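PDB 1PGV: tropomodulin, which probably caps the pointed ends of actin filaments, blocking growth and shortening there, and is represented here by its C-terminal domain. Local coordinates for residues A[44-49]-A[70-75]; A[31-36]-A[59-64]; A[117-122]-A[147-152]. All coordinates share one frame; numbering follows the deposited sequence.

Contact 1 of 3, residues A[44-49]-A[70-75]; sequences KEVNIN and KHIEKF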
ATOM      1  N   LYS A  44       1.309   9.468 -13.013  1.00 24.79           N
ATOM      2  CA  LYS A  44       0.288   8.910 -12.130  1.00 26.82           C
ATOM      3  C   LYS A  44       0.559   7.470 -11.721  1.00 26.45           C
ATOM      4  O   LYS A  44       0.048   7.001 -10.700  1.00 27.15           O
ATOM      5  CB  LYS A  44      -1.081   8.970 -12.808  1.00 29.69           C
ATOM      6  CG  LYS A  44      -1.481  10.351 -13.295  1.00 33.37           C
ATOM      7  CD  LYS A  44      -1.580  11.343 -12.156  1.00 36.21           C
ATOM      8  CE  LYS A  44      -2.023  12.709 -12.664  1.00 38.75           C
ATOM      9  NZ  LYS A  44      -3.324  12.639 -13.381  1.00 40.19           N
ATOM     10  N   GLU A  45       1.338   6.759 -12.526  1.00 26.39           N
ATOM     11  CA  GLU A  45       1.653   5.371 -12.224  1.00 26.35           C
ATOM     12  C   GLU A  45       3.138   5.066 -12.321  1.00 25.91           C
ATOM     13  O   GLU A  45       3.794   5.386 -13.314  1.00 23.64           O
ATOM     14  CB  GLU A  45       0.872   4.425 -13.146  1.00 30.80           C
ATOM     15  CG  GLU A  45       1.373   2.981 -13.097  1.00 36.89           C
ATOM     16  CD  GLU A  45       0.384   1.973 -13.657  1.00 40.82           C
ATOM     17  OE1 GLU A  45      -0.234   2.257 -14.705  1.00 43.71           O
ATOM     18  OE2 GLU A  45       0.239   0.886 -13.052  1.00 42.80           O
ATOM     19  N   VAL A  46       3.660   4.456 -11.264  1.00 24.68           N
ATOM     20  CA  VAL A  46       5.056   4.056 -11.202  1.00 24.35           C
ATOM     21  C   VAL A  46       5.012   2.570 -10.896  1.00 24.72           C
ATOM     22  O   VAL A  46       4.509   2.157  -9.851  1.00 25.21           O
ATOM     23  CB  VAL A  46       5.818   4.790 -10.079  1.00 24.02           C
ATOM     24  CG1 VAL A  46       7.240   4.257  -9.984  1.00 23.02           C
ATOM     25  CG2 VAL A  46       5.838   6.279 -10.353  1.00 24.41           C
ATOM     26  N   ASN A  47       5.523   1.765 -11.818  1.00 25.59           N
ATOM     27  CA  ASN A  47       5.512   0.323 -11.651  1.00 25.85           C
ATOM     28  C   ASN A  47       6.915  -0.239 -11.831  1.00 27.16           C
ATOM     29  O   ASN A  47       7.457  -0.213 -12.937  1.00 26.20           O
ATOM     30  CB  ASN A  47       4.575  -0.306 -12.687  1.00 28.69           C
ATOM     31  CG  ASN A  47       4.338  -1.782 -12.447  1.00 30.53           C
ATOM     32  OD1 ASN A  47       5.261  -2.531 -12.120  1.00 31.56           O
ATOM     33  ND2 ASN A  47       3.095  -2.214 -12.625  1.00 33.63           N
ATOM     34  N   ILE A  48       7.510  -0.735 -10.748  1.00 26.27           N
ATOM     35  CA  ILE A  48       8.842  -1.320 -10.842  1.00 26.98           C
ATOM     36  C   ILE A  48       8.792  -2.797 -10.477  1.00 27.32           C
ATOM     37  O   ILE A  48       9.768  -3.363  -9.977  1.00 27.34           O
ATOM     38  CB  ILE A  48       9.860  -0.604  -9.925  1.00 27.37           C
ATOM     39  CG1 ILE A  48       9.451  -0.751  -8.457  1.00 26.98           C
ATOM     40  CG2 ILE A  48       9.964   0.862 -10.320  1.00 27.77           C
ATOM     41  CD1 ILE A  48      10.470  -0.171  -7.485  1.00 25.53           C
ATOM     42  N   ASN A  49       7.645  -3.419 -10.732  1.00 27.00           N
ATOM     43  CA  ASN A  49       7.466  -4.834 -10.440  1.00 28.12           C
ATOM     44  C   ASN A  49       8.560  -5.664 -11.105  1.00 29.98           C
ATOM     45  O   ASN A  49       8.928  -5.415 -12.252  1.00 29.72           O
ATOM     46  CB  ASN A  49       6.101  -5.327 -10.940  1.00 29.58           C
ATOM     47  CG  ASN A  49       4.939  -4.798 -10.113  1.00 29.48           C
ATOM     48  OD1 ASN A  49       5.132  -4.204  -9.052  1.00 28.83           O
ATOM     49  ND2 ASN A  49       3.722  -5.028 -10.593  1.00 30.82           N
ATOM     50  N   LYS A  70       1.818  14.896  -5.455  1.00 24.08           N
ATOM     51  CA  LYS A  70       0.426  14.933  -5.037  1.00 25.88           C
ATOM     52  C   LYS A  70      -0.419  14.412  -6.191  1.00 24.81           C
ATOM     53  O   LYS A  70      -1.634  14.587  -6.217  1.00 25.96           O
ATOM     54  CB  LYS A  70       0.005  16.359  -4.669  1.00 28.91           C
ATOM     55  CG  LYS A  70       0.237  17.397  -5.752  1.00 32.13           C
ATOM     56  CD  LYS A  70      -0.228  18.771  -5.280  1.00 36.30           C
ATOM     57  CE  LYS A  70       0.145  19.861  -6.271  1.00 37.86           C
ATOM     58  NZ  LYS A  70      -0.450  19.625  -7.616  1.00 41.14           N
ATOM     59  N   HIS A  71       0.239  13.746  -7.134  1.00 24.57           N
ATOM     60  CA  HIS A  71      -0.436  13.213  -8.308  1.00 24.37           C
ATOM     61  C   HIS A  71      -0.363  11.697  -8.459  1.00 23.28           C
ATOM     62  O   HIS A  71      -1.262  11.086  -9.032  1.00 24.09           O
ATOM     63  CB  HIS A  71       0.139  13.883  -9.559  1.00 25.44           C
ATOM     64  CG  HIS A  71       0.022  15.376  -9.544  1.00 25.54           C
ATOM     65  ND1 HIS A  71      -1.170  16.032  -9.764  1.00 27.86           N
ATOM     66  CD2 HIS A  71       0.943  16.340  -9.304  1.00 25.64           C
ATOM     67  CE1 HIS A  71      -0.980  17.335  -9.660  1.00 26.71           C
ATOM     68  NE2 HIS A  71       0.294  17.549  -9.383  1.00 28.43           N
ATOM     69  N   ILE A  72       0.699  11.079  -7.948  1.00 23.31           N
ATOM     70  CA  ILE A  72       0.838   9.634  -8.081  1.00 21.40           C
ATOM     71  C   ILE A  72      -0.413   8.901  -7.598  1.00 21.72           C
ATOM     72  O   ILE A  72      -0.919   9.161  -6.506  1.00 20.45           O
ATOM     73  CB  ILE A  72       2.087   9.119  -7.326  1.00 22.37           C
ATOM     74  CG1 ILE A  72       2.223   7.608  -7.529  1.00 22.53           C
ATOM     75  CG2 ILE A  72       1.999   9.491  -5.854  1.00 22.74           C
ATOM     76  CD1 ILE A  72       3.522   7.024  -6.978  1.00 23.06           C
ATOM     77  N   GLU A  73      -0.907   7.987  -8.430  1.00 20.30           N
ATOM     78  CA  GLU A  73      -2.108   7.220  -8.132  1.00 21.39           C
ATOM     79  C   GLU A  73      -1.846   5.739  -7.924  1.00 19.93           C
ATOM     80  O   GLU A  73      -2.585   5.066  -7.202  1.00 20.59           O
ATOM     81  CB  GLU A  73      -3.127   7.390  -9.266  1.00 22.76           C
ATOM     82  CG  GLU A  73      -3.763   8.765  -9.312  1.00 25.44           C
ATOM     83  CD  GLU A  73      -4.644   8.963 -10.532  1.00 29.72           C
ATOM     84  OE1 GLU A  73      -5.128   7.959 -11.095  1.00 31.26           O
ATOM     85  OE2 GLU A  73      -4.858  10.130 -10.916  1.00 31.63           O
ATOM     86  N   LYS A  74      -0.807   5.224  -8.568  1.00 20.09           N
ATOM     87  CA  LYS A  74      -0.470   3.813  -8.442  1.00 19.84           C
ATOM     88  C   LYS A  74       1.030   3.629  -8.274  1.00 19.77           C
ATOM     89  O   LYS A  74       1.825   4.173  -9.039  1.00 18.91           O
ATOM     90  CB  LYS A  74      -0.946   3.035  -9.668  1.00 21.90           C
ATOM     91  CG  LYS A  74      -2.444   3.104  -9.908  1.00 26.52           C
ATOM     92  CD  LYS A  74      -2.843   2.272 -11.121  1.00 31.80           C
ATOM     93  CE  LYS A  74      -4.343   2.337 -11.370  1.00 35.04           C
ATOM     94  NZ  LYS A  74      -4.746   1.472 -12.516  1.00 38.37           N
ATOM     95  N   PHE A  75       1.410   2.862  -7.258  1.00 19.26           N
ATOM     96  CA  PHE A  75       2.816   2.606  -6.983  1.00 19.45           C
ATOM     97  C   PHE A  75       2.948   1.114  -6.724  1.00 18.93           C
ATOM     98  O   PHE A  75       2.403   0.592  -5.751  1.00 18.49           O
ATOM     99  CB  PHE A  75       3.264   3.427  -5.769  1.00 19.50           C
ATOM    100  CG  PHE A  75       4.751   3.408  -5.529  1.00 21.58           C
ATOM    101  CD1 PHE A  75       5.637   3.116  -6.562  1.00 23.50           C
ATOM    102  CD2 PHE A  75       5.268   3.722  -4.275  1.00 22.98           C
ATOM    103  CE1 PHE A  75       7.017   3.139  -6.350  1.00 24.20           C
ATOM    104  CE2 PHE A  75       6.647   3.748  -4.053  1.00 24.71           C
ATOM    105  CZ  PHE A  75       7.520   3.456  -5.094  1.00 25.52           C
TER
HETATM  106  O   HOH W   1      -2.820   0.392 -14.162  1.00 50.88           O

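Contact 2 of 3, residues A[31-36]-A[59-64]; sequences SCINRL and IRSLIE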
ATOM      1  N   SER A  31      14.395   8.382 -13.963  1.00 34.13           N
ATOM      2  CA  SER A  31      13.484   9.412 -14.448  1.00 33.35           C
ATOM      3  C   SER A  31      12.317   9.593 -13.478  1.00 31.90           C
ATOM      4  O   SER A  31      11.917  10.718 -13.180  1.00 31.69           O
ATOM      5  CB  SER A  31      12.953   9.045 -15.836  1.00 34.32           C
ATOM      6  OG  SER A  31      12.065  10.042 -16.309  1.00 35.43           O
ATOM      7  N   CYS A  32      11.778   8.481 -12.988  1.00 31.63           N
ATOM      8  CA  CYS A  32      10.665   8.528 -12.044  1.00 30.66           C
ATOM      9  C   CYS A  32      11.061   9.310 -10.794  1.00 30.13           C
ATOM     10  O   CYS A  32      10.294  10.133 -10.296  1.00 28.57           O
ATOM     11  CB  CYS A  32      10.232   7.111 -11.659  1.00 30.36           C
ATOM     12  SG  CYS A  32       9.334   6.220 -12.954  1.00 30.55           S
ATOM     13  N   ILE A  33      12.265   9.051 -10.293  1.00 30.18           N
ATOM     14  CA  ILE A  33      12.753   9.749  -9.111  1.00 29.87           C
ATOM     15  C   ILE A  33      12.742  11.254  -9.347  1.00 30.89           C
ATOM     16  O   ILE A  33      12.179  12.010  -8.557  1.00 31.43           O
ATOM     17  CB  ILE A  33      14.192   9.306  -8.753  1.00 29.89           C
ATOM     18  CG1 ILE A  33      14.173   7.874  -8.210  1.00 28.32           C
ATOM     19  CG2 ILE A  33      14.798  10.268  -7.733  1.00 29.03           C
ATOM     20  CD1 ILE A  33      15.547   7.303  -7.919  1.00 30.06           C
ATOM     21  N   ASN A  34      13.362  11.686 -10.440  1.00 30.89           N
ATOM     22  CA  ASN A  34      13.414  13.110 -10.756  1.00 31.70           C
ATOM     23  C   ASN A  34      12.030  13.718 -10.944  1.00 29.37           C
ATOM     24  O   ASN A  34      11.754  14.803 -10.440  1.00 28.97           O
ATOM     25  CB  ASN A  34      14.254  13.353 -12.015  1.00 34.25           C
ATOM     26  CG  ASN A  34      15.734  13.106 -11.786  1.00 36.67           C
ATOM     27  OD1 ASN A  34      16.317  13.611 -10.825  1.00 37.85           O
ATOM     28  ND2 ASN A  34      16.350  12.333 -12.674  1.00 38.33           N
ATOM     29  N   ARG A  35      11.159  13.020 -11.667  1.00 28.10           N
ATOM     30  CA  ARG A  35       9.813  13.524 -11.914  1.00 27.72           C
ATOM     31  C   ARG A  35       8.957  13.608 -10.652  1.00 27.82           C
ATOM     32  O   ARG A  35       8.259  14.595 -10.438  1.00 27.84           O
ATOM     33  CB  ARG A  35       9.115  12.663 -12.971  1.00 26.78           C
ATOM     34  CG  ARG A  35       9.755  12.771 -14.353  1.00 26.75           C
ATOM     35  CD  ARG A  35       9.033  11.905 -15.366  1.00 24.66           C
ATOM     36  NE  ARG A  35       7.663  12.361 -15.601  1.00 23.81           N
ATOM     37  CZ  ARG A  35       6.752  11.659 -16.267  1.00 22.54           C
ATOM     38  NH1 ARG A  35       7.065  10.468 -16.762  1.00 23.08           N
ATOM     39  NH2 ARG A  35       5.529  12.146 -16.437  1.00 22.26           N
ATOM     40  N   LEU A  36       9.012  12.576  -9.816  1.00 28.40           N
ATOM     41  CA  LEU A  36       8.231  12.577  -8.580  1.00 29.58           C
ATOM     42  C   LEU A  36       8.678  13.708  -7.654  1.00 30.31           C
ATOM     43  O   LEU A  36       7.851  14.375  -7.033  1.00 30.32           O
ATOM     44  CB  LEU A  36       8.360  11.224  -7.870  1.00 29.04           C
ATOM     45  CG  LEU A  36       7.613  10.064  -8.534  1.00 28.83           C
ATOM     46  CD1 LEU A  36       8.013   8.748  -7.898  1.00 28.83           C
ATOM     47  CD2 LEU A  36       6.111  10.290  -8.413  1.00 28.64           C
ATOM     48  N   ILE A  59      15.826   2.407  -4.668  1.00 34.96           N
ATOM     49  CA  ILE A  59      14.448   2.098  -4.318  1.00 34.20           C
ATOM     50  C   ILE A  59      14.051   3.003  -3.156  1.00 33.51           C
ATOM     51  O   ILE A  59      12.940   3.533  -3.122  1.00 32.02           O
ATOM     52  CB  ILE A  59      14.287   0.617  -3.921  1.00 35.72           C
ATOM     53  CG1 ILE A  59      14.482  -0.264  -5.158  1.00 36.87           C
ATOM     54  CG2 ILE A  59      12.913   0.383  -3.296  1.00 36.83           C
ATOM     55  CD1 ILE A  59      14.346  -1.745  -4.903  1.00 38.26           C
ATOM     56  N   ARG A  60      14.966   3.190  -2.209  1.00 32.39           N
ATOM     57  CA  ARG A  60      14.692   4.057  -1.071  1.00 31.74           C
ATOM     58  C   ARG A  60      14.493   5.493  -1.547  1.00 29.69           C
ATOM     59  O   ARG A  60      13.618   6.198  -1.054  1.00 27.84           O
ATOM     60  CB  ARG A  60      15.845   4.022  -0.064  1.00 35.11           C
ATOM     61  CG  ARG A  60      15.895   2.788   0.823  1.00 38.65           C
ATOM     62  CD  ARG A  60      17.058   2.905   1.808  1.00 42.83           C
ATOM     63  NE  ARG A  60      17.038   1.869   2.839  1.00 47.39           N
ATOM     64  CZ  ARG A  60      17.939   1.772   3.813  1.00 49.33           C
ATOM     65  NH1 ARG A  60      18.934   2.647   3.890  1.00 50.51           N
ATOM     66  NH2 ARG A  60      17.845   0.806   4.719  1.00 49.96           N
ATOM     67  N   SER A  61      15.309   5.925  -2.506  1.00 28.81           N
ATOM     68  CA  SER A  61      15.197   7.283  -3.028  1.00 27.12           C
ATOM     69  C   SER A  61      13.907   7.460  -3.830  1.00 26.52           C
ATOM     70  O   SER A  61      13.316   8.541  -3.840  1.00 25.41           O
ATOM     71  CB  SER A  61      16.416   7.624  -3.893  1.00 28.37           C
ATOM     72  OG  SER A  61      16.593   6.675  -4.929  0.50 29.76           O
ATOM     73  N   LEU A  62      13.474   6.392  -4.493  1.00 25.83           N
ATOM     74  CA  LEU A  62      12.244   6.423  -5.282  1.00 24.72           C
ATOM     75  C   LEU A  62      11.052   6.621  -4.347  1.00 24.98           C
ATOM     76  O   LEU A  62      10.200   7.481  -4.577  1.00 24.57           O
ATOM     77  CB  LEU A  62      12.080   5.114  -6.055  1.00 25.08           C
ATOM     78  CG  LEU A  62      10.790   4.962  -6.871  1.00 24.66           C
ATOM     79  CD1 LEU A  62      10.749   6.014  -7.983  1.00 24.95           C
ATOM     80  CD2 LEU A  62      10.721   3.562  -7.455  1.00 24.81           C
ATOM     81  N   ILE A  63      10.997   5.814  -3.289  1.00 24.04           N
ATOM     82  CA  ILE A  63       9.920   5.910  -2.310  1.00 22.71           C
ATOM     83  C   ILE A  63       9.887   7.307  -1.710  1.00 22.38           C
ATOM     84  O   ILE A  63       8.829   7.919  -1.587  1.00 21.03           O
ATOM     85  CB  ILE A  63      10.107   4.878  -1.171  1.00 22.60           C
ATOM     86  CG1 ILE A  63       9.894   3.466  -1.718  1.00 22.35           C
ATOM     87  CG2 ILE A  63       9.144   5.177  -0.031  1.00 22.35           C
ATOM     88  CD1 ILE A  63      10.296   2.353  -0.767  1.00 22.57           C
ATOM     89  N   GLU A  64      11.057   7.815  -1.340  1.00 25.09           N
ATOM     90  CA  GLU A  64      11.158   9.144  -0.753  1.00 26.37           C
ATOM     91  C   GLU A  64      10.686  10.199  -1.750  1.00 26.00           C
ATOM     92  O   GLU A  64      10.029  11.172  -1.380  1.00 25.28           O
ATOM     93  CB  GLU A  64      12.608   9.415  -0.338  1.00 29.98           C
ATOM     94  CG  GLU A  64      12.831  10.752   0.350  1.00 35.26           C
ATOM     95  CD  GLU A  64      14.281  10.956   0.768  1.00 39.06           C
ATOM     96  OE1 GLU A  64      14.589  12.011   1.360  1.00 41.78           O
ATOM     97  OE2 GLU A  64      15.113  10.060   0.505  1.00 41.79           O
TER

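Contact 3 of 3, residues A[117-122]-A[147-152]; sequences RLLRST and MDMMMA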
ATOM      1  N   ARG A 117       1.907  -1.897  10.239  1.00 16.31           N
ATOM      2  CA  ARG A 117       2.130  -0.462  10.344  1.00 17.48           C
ATOM      3  C   ARG A 117       1.709   0.239   9.049  1.00 17.19           C
ATOM      4  O   ARG A 117       1.118   1.316   9.087  1.00 17.18           O
ATOM      5  CB  ARG A 117       3.601  -0.169  10.641  1.00 20.03           C
ATOM      6  CG  ARG A 117       4.058  -0.666  12.008  1.00 24.79           C
ATOM      7  CD  ARG A 117       5.546  -0.409  12.206  1.00 30.85           C
ATOM      8  NE  ARG A 117       5.850   1.019  12.190  1.00 36.25           N
ATOM      9  CZ  ARG A 117       7.060   1.525  11.975  1.00 39.27           C
ATOM     10  NH1 ARG A 117       8.091   0.718  11.753  1.00 40.34           N
ATOM     11  NH2 ARG A 117       7.239   2.840  11.983  1.00 40.97           N
ATOM     12  N   LEU A 118       2.006  -0.377   7.908  1.00 16.92           N
ATOM     13  CA  LEU A 118       1.634   0.223   6.625  1.00 15.76           C
ATOM     14  C   LEU A 118       0.110   0.357   6.515  1.00 14.98           C
ATOM     15  O   LEU A 118      -0.401   1.405   6.107  1.00 14.92           O
ATOM     16  CB  LEU A 118       2.170  -0.614   5.460  1.00 17.30           C
ATOM     17  CG  LEU A 118       3.696  -0.738   5.343  1.00 17.86           C
ATOM     18  CD1 LEU A 118       4.033  -1.614   4.148  1.00 19.32           C
ATOM     19  CD2 LEU A 118       4.335   0.637   5.209  1.00 16.54           C
ATOM     20  N   LEU A 119      -0.617  -0.696   6.878  1.00 14.73           N
ATOM     21  CA  LEU A 119      -2.078  -0.648   6.823  1.00 14.96           C
ATOM     22  C   LEU A 119      -2.654   0.354   7.815  1.00 14.80           C
ATOM     23  O   LEU A 119      -3.620   1.050   7.519  1.00 16.85           O
ATOM     24  CB  LEU A 119      -2.683  -2.031   7.088  1.00 15.55           C
ATOM     25  CG  LEU A 119      -3.067  -2.870   5.870  1.00 18.43           C
ATOM     26  CD1 LEU A 119      -3.516  -4.247   6.327  1.00 18.97           C
ATOM     27  CD2 LEU A 119      -4.195  -2.174   5.098  1.00 16.02           C
ATOM     28  N   ARG A 120      -2.070   0.446   9.006  1.00 15.56           N
ATOM     29  CA  ARG A 120      -2.592   1.396   9.972  1.00 15.52           C
ATOM     30  C   ARG A 120      -2.343   2.826   9.480  1.00 16.20           C
ATOM     31  O   ARG A 120      -3.142   3.731   9.735  1.00 16.59           O
ATOM     32  CB  ARG A 120      -1.942   1.164  11.347  1.00 17.50           C
ATOM     33  CG  ARG A 120      -2.593   1.943  12.483  1.00 19.57           C
ATOM     34  CD  ARG A 120      -2.403   1.210  13.811  1.00 19.13           C
ATOM     35  NE  ARG A 120      -3.278   0.046  13.939  1.00 16.97           N
ATOM     36  CZ  ARG A 120      -4.499   0.083  14.472  1.00 16.19           C
ATOM     37  NH1 ARG A 120      -4.988   1.229  14.927  1.00 17.43           N
ATOM     38  NH2 ARG A 120      -5.224  -1.022  14.567  1.00 19.01           N
ATOM     39  N   SER A 121      -1.254   3.031   8.750  1.00 14.72           N
ATOM     40  CA  SER A 121      -0.938   4.361   8.239  1.00 15.31           C
ATOM     41  C   SER A 121      -1.919   4.828   7.164  1.00 15.70           C
ATOM     42  O   SER A 121      -2.020   6.020   6.899  1.00 16.38           O
ATOM     43  CB  SER A 121       0.489   4.403   7.686  1.00 17.68           C
ATOM     44  OG  SER A 121       0.642   3.549   6.568  0.50 21.25           O
ATOM     45  N   THR A 122      -2.638   3.889   6.561  1.00 13.56           N
ATOM     46  CA  THR A 122      -3.608   4.234   5.512  1.00 15.09           C
ATOM     47  C   THR A 122      -4.758   5.074   6.069  1.00 14.79           C
ATOM     48  O   THR A 122      -5.517   5.695   5.315  1.00 13.83           O
ATOM     49  CB  THR A 122      -4.213   2.970   4.861  1.00 16.58           C
ATOM     50  OG1 THR A 122      -5.014   2.266   5.820  1.00 15.02           O
ATOM     51  CG2 THR A 122      -3.107   2.049   4.349  1.00 15.86           C
ATOM     52  N   MET A 147      -5.075  -8.994  14.424  1.00 14.93           N
ATOM     53  CA  MET A 147      -6.012  -8.194  15.205  1.00 16.86           C
ATOM     54  C   MET A 147      -5.806  -6.706  14.924  1.00 16.79           C
ATOM     55  O   MET A 147      -6.763  -5.930  14.890  1.00 16.57           O
ATOM     56  CB  MET A 147      -5.833  -8.488  16.696  1.00 22.56           C
ATOM     57  CG  MET A 147      -5.968  -9.965  17.010  1.00 28.50           C
ATOM     58  SD  MET A 147      -7.611 -10.619  16.658  1.00 39.81           S
ATOM     59  CE  MET A 147      -7.651 -12.051  17.742  1.00 34.94           C
ATOM     60  N   ASP A 148      -4.552  -6.323  14.715  1.00 15.18           N
ATOM     61  CA  ASP A 148      -4.193  -4.940  14.417  1.00 14.36           C
ATOM     62  C   ASP A 148      -4.833  -4.580  13.069  1.00 14.75           C
ATOM     63  O   ASP A 148      -5.594  -3.611  12.952  1.00 15.14           O
ATOM     64  CB  ASP A 148      -2.671  -4.830  14.296  1.00 13.26           C
ATOM     65  CG  ASP A 148      -2.190  -3.415  14.030  1.00 15.66           C
ATOM     66  OD1 ASP A 148      -2.909  -2.631  13.360  1.00 16.34           O
ATOM     67  OD2 ASP A 148      -1.067  -3.085  14.472  1.00 14.36           O
ATOM     68  N   MET A 149      -4.513  -5.386  12.065  1.00 13.70           N
ATOM     69  CA  MET A 149      -5.008  -5.180  10.700  1.00 14.28           C
ATOM     70  C   MET A 149      -6.523  -5.150  10.568  1.00 14.19           C
ATOM     71  O   MET A 149      -7.078  -4.294   9.858  1.00 14.36           O
ATOM     72  CB  MET A 149      -4.464  -6.268   9.781  1.00 13.86           C
ATOM     73  CG  MET A 149      -2.967  -6.221   9.569  1.00 16.69           C
ATOM     74  SD  MET A 149      -2.466  -7.440   8.362  1.00 16.11           S
ATOM     75  CE  MET A 149      -0.871  -6.774   7.883  1.00 14.70           C
ATOM     76  N   MET A 150      -7.206  -6.084  11.223  1.00 14.54           N
ATOM     77  CA  MET A 150      -8.657  -6.114  11.113  1.00 13.12           C
ATOM     78  C   MET A 150      -9.300  -4.864  11.686  1.00 14.03           C
ATOM     79  O   MET A 150     -10.298  -4.380  11.152  1.00 14.30           O
ATOM     80  CB  MET A 150      -9.238  -7.368  11.776  1.00 17.54           C
ATOM     81  CG  MET A 150      -9.090  -7.443  13.280  1.00 20.17           C
ATOM     82  SD  MET A 150     -10.001  -8.880  13.909  1.00 25.62           S
ATOM     83  CE  MET A 150     -10.455  -8.280  15.551  1.00 24.54           C
ATOM     84  N   MET A 151      -8.735  -4.323  12.763  1.00 14.42           N
ATOM     85  CA  MET A 151      -9.301  -3.115  13.346  1.00 13.49           C
ATOM     86  C   MET A 151      -8.977  -1.884  12.506  1.00 14.86           C
ATOM     87  O   MET A 151      -9.807  -0.977  12.375  1.00 14.39           O
ATOM     88  CB  MET A 151      -8.793  -2.917  14.776  1.00 15.52           C
ATOM     89  CG  MET A 151      -9.232  -4.031  15.723  1.00 20.62           C
ATOM     90  SD  MET A 151     -11.005  -4.394  15.602  1.00 22.13           S
ATOM     91  CE  MET A 151     -11.684  -3.023  16.482  1.00 23.70           C
ATOM     92  N   ALA A 152      -7.774  -1.850  11.941  1.00 13.70           N
ATOM     93  CA  ALA A 152      -7.348  -0.729  11.106  1.00 15.99           C
ATOM     94  C   ALA A 152      -8.217  -0.666   9.857  1.00 16.99           C
ATOM     95  O   ALA A 152      -8.673   0.407   9.455  1.00 14.79           O
ATOM     96  CB  ALA A 152      -5.895  -0.895  10.699  1.00 16.18           C
TER

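Contact 1 of 3, residues A[44-49]-A[70-75]
Strands 45-47 and 74-76 are the first two of the parallel sheet in this leucine-rich-repeat-like domain, joined through helix 56-66 in a beta-alpha-beta crossover. Glu45 pairs with Lys74 and Val46 with Phe75. Val46 N donates to Lys74 O at 2.9 Å, nearly straight at 171°. Just ahead of the first strand, Lys44 O takes two amides at once, Glu73 N at 2.7 Å and Lys74 N at 2.9 Å. The side chain of Lys44, bent at its second and fourth torsions, lies alongside Glu73; its CD rests 3.2 Å from His71 O, and NZ makes a long salt bridge, 3.8 Å, to Glu73 OE2. On the same face of the sheet as Glu45, Lys74 NZ donates to a water that in turn donates to Glu45 OE1. Val46 and Phe75 point to the other face, side by side, with Val46 CG1 3.8 Å from Phe75 CE1 and the carbonyl oxygen of Val46 in plane at the ring edge. Helices 29-37 and 56-66 cover this side. The pairing thus separates a charged, water-bridged face from an apolar one, and its doubly gripped carbonyl pins the start of the strand.

Contact 2 of 3, residues A[31-36]-A[59-64]
Leu62 and Ile33 meet in a buried, mainly apolar contact between two helices on the same side of the parallel sheet, helix 29-37 at the N-terminal end of the domain and helix 56-66, the connection of the first beta-alpha-beta unit. The two short segments run in the same general direction, their axes inclined at 27° and 8.9 Å apart at closest approach, and no hydrogen bond passes between them. Leu62 is the shared partner. Its CG stands anti to the backbone N (chi1 177°), which carries CD1 across to the neighbouring helix, where it lies 3.9 Å from Cys32 CB and the same 3.9 Å from Leu36 CD1. Ile33 crosses Leu62 at a slant and touches two successive residues of the other helix: its CG1 packs 3.8 Å from Leu62 CA, while its CD1 reaches toward Ser61. The serine hydroxyl, in the modelled conformer, one of two, is bonded within its own helix to the backbone carbonyl oxygens of Arg58 and Glu57. Replacing Ile33 by an alanine removes its side chain beyond CB and would probably open a gap beside Leu62. Toward the sheet, Cys32 and Leu36 also touch Val46, and Leu62 touches Phe75, which joins the helix pair to the strands beneath. With Cys32, Ile33 and Leu36 all meeting Leu62 through carbon atoms and no hydrogen bond linking the segments, cohesion here probably rests on close fit and burial of apolar surface, not on directional bonds.

Contact 3 of 3, residues A[117-122]-A[147-152]
Arg120 reaches over to Asp148 in a salt bridge that links helices 112-121 and 143-155, neighbouring helices on one side of the parallel sheet in the leucine-rich-repeat fold. The guanidinium approaches side-on. Arg120 NE donates to Asp148 OD1 at 2.8 Å, a fairly straight bond (157°) that meets the oxygen on its syn side but well out of the carboxylate plane, and Arg120 NH2 donates to the same Asp148 OD1 at 3.1 Å from above that plane. Both nitrogens come to the same face of the carboxylate, whose plane is turned 58° from that of the guanidinium. Arg120 NH2 also donates to Asp148 O, at 3.1 Å, a carbonyl oxygen that already accepts the helical bond from Ala152 N. One arginine thus holds a side-chain oxygen and a backbone oxygen of a single residue, which should limit rotation of the guanidinium. The position follows from a chain that leaves with CG anti to the backbone N and then bends at its third torsion (chi3 -75°), laying the group across the second helix. There Ala152 CB lies over one face of the guanidinium, toward its rim, while Met151 CB lies at its edge, 4.0 Å from Arg120 NH2. Beneath this polar bridge, toward the sheet, the contact turns apolar, the axes of the two short helix segments being 9.1 Å apart at closest approach and nearly parallel. Leu119 and Met149 cross at about a right angle, and Ile164, in the loop after strand 161-163, touches both. Met149 runs out extended past the leucine methyl, so that Leu119 CD1 rests 3.8 Å from Met149 CG and 3.9 Å from Met149 SD.

In the fold
From the N terminus, helix 29-37 leads into strand 45-47, then helix 56-66 and strand 74-76. Contact 2 closes the loop between the two helices and contact 1 the loop between the two strands; their segments alternate along the chain, so the two closures cross. They also touch in space: Leu62 CD2 lies 3.7 Å from Ile48 CD1, which ties helix 56-66 to the residue following the edge strand 45-47. Contact 3 opens only after both have closed; it closes a later loop that contains strand 130-132, joining helices 112-121 and 143-155. Its centre lies about 22 Å from that of contact 1, on the opposite side of the chain's centre.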